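Local atomic coordinates of galactose-1-phosphate uridylyltransferase (PDB entry 6K9Z), a protein that probably transfers uridylyl groups between UDP-glucose and hexose 1-phosphates such as galactose 1-phosphate, and binds zinc and iron ions. Residues A[182-194]-A[201-213]. The protein carries 1 engineered substitution. Residues are numbered along the deposited sequence; the frame is centred on the assembly and turned at random.
Sequences RLVFQNRNWKAFV and PHEVHIYPKRHRS. With ZN (zinc ion), chain D.
Lys191 and Tyr207 form a hydrogen-bonded antiparallel pair, as do Phe193 and His205; the axes of strands 190-193 and 202-208 approach to 4.7 Å, their directions 162° apart. Between them Ala192 and Ile206 form a non-hydrogen-bonded pair, side by side on one face, the small methyl of Ala192 meeting Thr233 of helix 220-240. There too Pro208 CB sits over the six-membered ring of Trp190, 3.8 Å from its centroid, a CH-pi contact of compact, rigid pyrrolidine on flat indole. On the other face the rings of Phe193 and Tyr207 lie with planes 15° apart but scarcely overlap, Phe193 CE2 meeting Tyr207 CD1 at 3.6 Å. Lys209, extended past CG, runs across the 187-189 turn, and its NZ donates to Asn187 O at 2.7 Å and to Gln186 OE1 at 2.9 Å. With an alanine in its place both oxygens lose this donor, and the turn is likely to loosen. Arg210 NH1 reaches Asn189 OD1 at 2.8 Å from above the amide plane, while Asn189 ND2 donates to Asp225. This beta hairpin lies near one edge of the half-barrel sheet, strand 183-186 outermost, in the C-terminal HIT-clan domain; just past it His211 ND1 binds zinc with Cys170, Cys173 and His264.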
loop_
_atom_site.group_PDB
_atom_site.type_symbol
_atom_site.label_atom_id
_atom_site.label_comp_id
_atom_site.label_asym_id
_atom_site.label_seq_id
_atom_site.Cartn_x
_atom_site.Cartn_y
_atom_site.Cartn_z
ATOM N N ARG A 182 -17.776 7.422 16.442
ATOM C CA ARG A 182 -17.513 6.729 15.153
ATOM C C ARG A 182 -18.016 5.282 15.199
ATOM O O ARG A 182 -17.675 4.526 14.277
ATOM C CB ARG A 182 -16.025 6.810 14.799
ATOM C CG ARG A 182 -15.596 8.162 14.250
ATOM C CD ARG A 182 -14.097 8.251 14.047
ATOM N NE ARG A 182 -13.406 7.824 15.248
ATOM C CZ ARG A 182 -12.993 8.637 16.208
ATOM N NH1 ARG A 182 -13.177 9.940 16.099
ATOM N NH2 ARG A 182 -12.385 8.142 17.267
ATOM N N LEU A 183 -18.774 4.900 16.233
ATOM C CA LEU A 183 -19.234 3.492 16.285
ATOM C C LEU A 183 -20.269 3.338 15.173
ATOM O O LEU A 183 -21.143 4.211 15.093
ATOM C CB LEU A 183 -19.841 3.238 17.671
ATOM C CG LEU A 183 -20.183 1.789 18.019
ATOM C CD1 LEU A 183 -18.971 0.864 17.971
ATOM C CD2 LEU A 183 -20.751 1.723 19.430
ATOM N N VAL A 184 -20.222 2.294 14.366
ATOM C CA VAL A 184 -21.268 2.070 13.334
ATOM C C VAL A 184 -22.178 0.902 13.757
ATOM O O VAL A 184 -23.334 0.895 13.338
ATOM C CB VAL A 184 -20.681 1.868 11.941
ATOM C CG1 VAL A 184 -19.920 3.107 11.510
ATOM C CG2 VAL A 184 -19.863 0.600 11.874
ATOM N N PHE A 185 -21.676 -0.043 14.566
ATOM C CA PHE A 185 -22.459 -1.222 14.991
ATOM C C PHE A 185 -21.807 -1.834 16.217
ATOM O O PHE A 185 -20.568 -1.829 16.360
ATOM C CB PHE A 185 -22.610 -2.229 13.852
ATOM C CG PHE A 185 -23.285 -3.499 14.288
ATOM C CD1 PHE A 185 -24.652 -3.520 14.502
ATOM C CD2 PHE A 185 -22.573 -4.671 14.516
ATOM C CE1 PHE A 185 -25.302 -4.679 14.913
ATOM C CE2 PHE A 185 -23.217 -5.804 15.009
ATOM C CZ PHE A 185 -24.582 -5.811 15.190
ATOM N N GLN A 186 -22.629 -2.402 17.104
ATOM C CA GLN A 186 -22.070 -3.234 18.176
ATOM C C GLN A 186 -23.102 -4.270 18.540
ATOM O O GLN A 186 -24.313 -4.071 18.327
ATOM C CB GLN A 186 -21.642 -2.385 19.370
ATOM C CG GLN A 186 -22.840 -1.850 20.165
ATOM C CD GLN A 186 -22.365 -0.989 21.307
ATOM O OE1 GLN A 186 -21.515 -1.408 22.079
ATOM N NE2 GLN A 186 -22.909 0.225 21.404
ATOM N N ASN A 187 -22.585 -5.378 19.041
ATOM C CA ASN A 187 -23.407 -6.459 19.633
ATOM C C ASN A 187 -22.810 -6.798 21.007
ATOM O O ASN A 187 -22.007 -6.015 21.561
ATOM C CB ASN A 187 -23.732 -7.607 18.673
ATOM C CG ASN A 187 -22.513 -8.326 18.146
ATOM O OD1 ASN A 187 -21.467 -8.322 18.781
ATOM N ND2 ASN A 187 -22.652 -8.953 16.992
ATOM N N ARG A 188 -23.217 -7.915 21.579
ATOM C CA ARG A 188 -22.723 -8.210 22.943
ATOM C C ARG A 188 -21.226 -8.441 22.915
ATOM O O ARG A 188 -20.663 -8.283 23.995
ATOM C CB ARG A 188 -23.413 -9.442 23.525
ATOM C CG ARG A 188 -24.874 -9.175 23.825
ATOM C CD ARG A 188 -25.598 -10.403 24.268
ATOM N NE ARG A 188 -26.930 -10.026 24.687
ATOM C CZ ARG A 188 -27.716 -10.786 25.422
ATOM N NH1 ARG A 188 -27.304 -11.999 25.739
ATOM N NH2 ARG A 188 -28.906 -10.363 25.843
ATOM N N ASN A 189 -20.633 -8.844 21.780
ATOM C CA ASN A 189 -19.225 -9.329 21.813
ATOM C C ASN A 189 -18.304 -8.486 20.923
ATOM O O ASN A 189 -17.064 -8.709 21.034
ATOM C CB ASN A 189 -19.114 -10.814 21.506
ATOM C CG ASN A 189 -19.513 -11.651 22.711
ATOM O OD1 ASN A 189 -18.866 -11.514 23.742
ATOM N ND2 ASN A 189 -20.537 -12.499 22.624
ATOM N N TRP A 190 -18.847 -7.614 20.082
ATOM C CA TRP A 190 -18.056 -6.897 19.026
ATOM C C TRP A 190 -18.469 -5.427 18.917
ATOM O O TRP A 190 -19.633 -5.082 19.175
ATOM C CB TRP A 190 -18.153 -7.600 17.685
ATOM C CG TRP A 190 -17.630 -8.998 17.764
ATOM C CD1 TRP A 190 -18.338 -10.102 18.144
ATOM C CD2 TRP A 190 -16.288 -9.445 17.494
ATOM N NE1 TRP A 190 -17.527 -11.197 18.159
ATOM C CE2 TRP A 190 -16.277 -10.843 17.728
ATOM C CE3 TRP A 190 -15.157 -8.849 16.913
ATOM C CZ2 TRP A 190 -15.131 -11.614 17.528
ATOM C CZ3 TRP A 190 -14.018 -9.606 16.752
ATOM C CH2 TRP A 190 -14.014 -10.968 17.050
ATOM N N LYS A 191 -17.477 -4.575 18.640
ATOM C CA LYS A 191 -17.699 -3.175 18.263
ATOM C C LYS A 191 -17.060 -2.974 16.882
ATOM O O LYS A 191 -15.874 -3.342 16.696
ATOM C CB LYS A 191 -16.965 -2.245 19.230
ATOM C CG LYS A 191 -17.665 -1.925 20.491
ATOM C CD LYS A 191 -17.135 -0.521 20.981
ATOM C CE LYS A 191 -17.915 -0.002 22.135
ATOM N NZ LYS A 191 -17.364 1.282 22.610
ATOM N N ALA A 192 -17.800 -2.361 15.980
ATOM C CA ALA A 192 -17.332 -1.929 14.651
ATOM C C ALA A 192 -17.369 -0.398 14.598
ATOM O O ALA A 192 -18.415 0.174 14.892
ATOM C CB ALA A 192 -18.290 -2.507 13.645
ATOM N N PHE A 193 -16.256 0.240 14.292
ATOM C CA PHE A 193 -16.127 1.714 14.347
ATOM C C PHE A 193 -15.203 2.138 13.217
ATOM O O PHE A 193 -14.338 1.361 12.776
ATOM C CB PHE A 193 -15.671 2.195 15.733
ATOM C CG PHE A 193 -14.333 1.652 16.164
ATOM C CD1 PHE A 193 -13.165 2.310 15.834
ATOM C CD2 PHE A 193 -14.238 0.456 16.871
ATOM C CE1 PHE A 193 -11.938 1.816 16.229
ATOM C CE2 PHE A 193 -12.994 -0.054 17.219
ATOM C CZ PHE A 193 -11.852 0.651 16.932
ATOM N N VAL A 194 -15.356 3.383 12.785
ATOM C CA VAL A 194 -14.358 4.017 11.906
ATOM C C VAL A 194 -13.239 4.490 12.824
ATOM O O VAL A 194 -13.482 5.269 13.760
ATOM C CB VAL A 194 -14.955 5.158 11.077
ATOM C CG1 VAL A 194 -13.865 5.814 10.275
ATOM C CG2 VAL A 194 -16.067 4.649 10.165
ATOM N N PRO A 201 -11.192 5.227 2.169
ATOM C CA PRO A 201 -12.371 6.096 2.043
ATOM C C PRO A 201 -13.551 5.600 2.888
ATOM O O PRO A 201 -14.265 6.441 3.380
ATOM C CB PRO A 201 -12.753 6.033 0.562
ATOM C CG PRO A 201 -11.535 5.505 -0.136
ATOM C CD PRO A 201 -10.721 4.739 0.859
ATOM N N HIS A 202 -13.721 4.277 3.060
ATOM C CA HIS A 202 -14.704 3.728 4.024
ATOM C C HIS A 202 -14.049 2.670 4.888
ATOM O O HIS A 202 -14.243 1.449 4.540
ATOM C CB HIS A 202 -15.916 3.130 3.318
ATOM C CG HIS A 202 -16.786 4.167 2.699
ATOM N ND1 HIS A 202 -16.556 4.663 1.410
ATOM C CD2 HIS A 202 -17.847 4.833 3.177
ATOM C CE1 HIS A 202 -17.498 5.574 1.137
ATOM N NE2 HIS A 202 -18.303 5.694 2.206
ATOM N N GLU A 203 -13.480 3.036 6.027
ATOM C CA GLU A 203 -12.647 2.078 6.785
ATOM C C GLU A 203 -13.352 1.777 8.102
ATOM O O GLU A 203 -13.735 2.710 8.797
ATOM C CB GLU A 203 -11.231 2.625 6.960
ATOM C CG GLU A 203 -10.353 1.680 7.790
ATOM C CD GLU A 203 -8.874 2.033 7.701
ATOM O OE1 GLU A 203 -8.552 2.992 6.966
ATOM O OE2 GLU A 203 -8.075 1.381 8.422
ATOM N N VAL A 204 -13.571 0.500 8.350
ATOM C CA VAL A 204 -14.231 0.033 9.594
ATOM C C VAL A 204 -13.358 -1.038 10.221
ATOM O O VAL A 204 -12.914 -1.981 9.507
ATOM C CB VAL A 204 -15.663 -0.452 9.300
ATOM C CG1 VAL A 204 -16.307 -0.936 10.607
ATOM C CG2 VAL A 204 -16.535 0.579 8.650
ATOM N N HIS A 205 -13.066 -0.891 11.516
ATOM C CA HIS A 205 -12.346 -1.928 12.304
ATOM C C HIS A 205 -13.348 -2.636 13.206
ATOM O O HIS A 205 -14.230 -1.932 13.805
ATOM C CB HIS A 205 -11.217 -1.289 13.083
ATOM C CG HIS A 205 -10.089 -0.818 12.242
ATOM N ND1 HIS A 205 -8.882 -0.513 12.779
ATOM C CD2 HIS A 205 -10.030 -0.558 10.913
ATOM C CE1 HIS A 205 -8.094 -0.074 11.817
ATOM N NE2 HIS A 205 -8.789 -0.075 10.653
ATOM N N ILE A 206 -13.246 -3.952 13.290
ATOM C CA ILE A 206 -14.189 -4.771 14.082
ATOM C C ILE A 206 -13.330 -5.435 15.166
ATOM O O ILE A 206 -12.489 -6.340 14.859
ATOM C CB ILE A 206 -15.000 -5.726 13.206
ATOM C CG1 ILE A 206 -15.725 -4.942 12.090
ATOM C CG2 ILE A 206 -15.982 -6.555 14.028
ATOM C CD1 ILE A 206 -16.593 -5.774 11.156
ATOM N N TYR A 207 -13.620 -5.093 16.410
ATOM C CA TYR A 207 -12.847 -5.593 17.572
ATOM C C TYR A 207 -13.733 -6.355 18.526
ATOM O O TYR A 207 -14.895 -5.992 18.739
ATOM C CB TYR A 207 -12.260 -4.471 18.414
ATOM C CG TYR A 207 -10.938 -3.910 17.958
ATOM C CD1 TYR A 207 -10.860 -2.905 16.998
ATOM C CD2 TYR A 207 -9.773 -4.290 18.589
ATOM C CE1 TYR A 207 -9.637 -2.348 16.648
ATOM C CE2 TYR A 207 -8.555 -3.755 18.250
ATOM C CZ TYR A 207 -8.478 -2.764 17.293
ATOM O OH TYR A 207 -7.242 -2.254 16.997
ATOM N N PRO A 208 -13.190 -7.406 19.156
ATOM C CA PRO A 208 -13.920 -8.059 20.240
ATOM C C PRO A 208 -13.850 -7.163 21.484
ATOM O O PRO A 208 -12.830 -6.489 21.749
ATOM C CB PRO A 208 -13.159 -9.382 20.406
ATOM C CG PRO A 208 -11.718 -9.021 20.065
ATOM C CD PRO A 208 -11.830 -7.933 19.001
ATOM N N LYS A 209 -14.960 -7.149 22.233
ATOM C CA LYS A 209 -15.053 -6.331 23.457
ATOM C C LYS A 209 -14.169 -6.965 24.542
ATOM O O LYS A 209 -13.692 -6.225 25.384
ATOM C CB LYS A 209 -16.517 -6.234 23.880
ATOM C CG LYS A 209 -17.317 -5.260 23.025
ATOM C CD LYS A 209 -18.821 -5.320 23.278
ATOM C CE LYS A 209 -19.549 -4.146 22.656
ATOM N NZ LYS A 209 -20.949 -4.042 23.147
ATOM N N ARG A 210 -14.069 -8.288 24.567
ATOM C CA ARG A 210 -13.125 -8.999 25.451
ATOM C C ARG A 210 -11.758 -8.993 24.782
ATOM O O ARG A 210 -11.715 -9.085 23.560
ATOM C CB ARG A 210 -13.638 -10.397 25.807
ATOM C CG ARG A 210 -14.660 -10.361 26.934
ATOM C CD ARG A 210 -15.043 -11.776 27.324
ATOM N NE ARG A 210 -16.003 -12.176 26.300
ATOM C CZ ARG A 210 -16.781 -13.253 26.335
ATOM N NH1 ARG A 210 -17.629 -13.465 25.340
ATOM N NH2 ARG A 210 -16.700 -14.104 27.351
ATOM N N HIS A 211 -10.707 -8.826 25.569
ATOM C CA HIS A 211 -9.321 -8.903 25.023
ATOM C C HIS A 211 -9.107 -10.322 24.512
ATOM O O HIS A 211 -9.066 -11.277 25.326
ATOM C CB HIS A 211 -8.263 -8.521 26.059
ATOM C CG HIS A 211 -6.875 -8.544 25.495
ATOM N ND1 HIS A 211 -6.265 -7.406 24.931
ATOM C CD2 HIS A 211 -5.994 -9.574 25.374
ATOM C CE1 HIS A 211 -5.021 -7.767 24.561
ATOM N NE2 HIS A 211 -4.844 -9.084 24.807
ATOM N N ARG A 212 -8.995 -10.465 23.193
ATOM C CA ARG A 212 -8.589 -11.719 22.533
ATOM C C ARG A 212 -7.483 -11.350 21.556
ATOM O O ARG A 212 -7.631 -10.286 20.914
ATOM C CB ARG A 212 -9.757 -12.272 21.740
ATOM C CG ARG A 212 -11.032 -12.484 22.558
ATOM C CD ARG A 212 -10.895 -13.567 23.538
ATOM N NE ARG A 212 -12.206 -13.967 24.083
ATOM C CZ ARG A 212 -12.346 -14.696 25.173
ATOM N NH1 ARG A 212 -11.278 -15.034 25.869
ATOM N NH2 ARG A 212 -13.538 -15.048 25.611
ATOM N N SER A 213 -6.462 -12.184 21.426
ATOM C CA SER A 213 -5.371 -11.910 20.455
ATOM C C SER A 213 -5.267 -12.952 19.342
ATOM O O SER A 213 -4.579 -12.633 18.323
ATOM C CB SER A 213 -4.048 -11.757 21.185
ATOM O OG SER A 213 -3.810 -12.845 22.041
HETATM ZN ZN ZN D . -6.960 -5.501 24.483
HETATM O O HOH W 1 -15.570 -10.340 22.924
#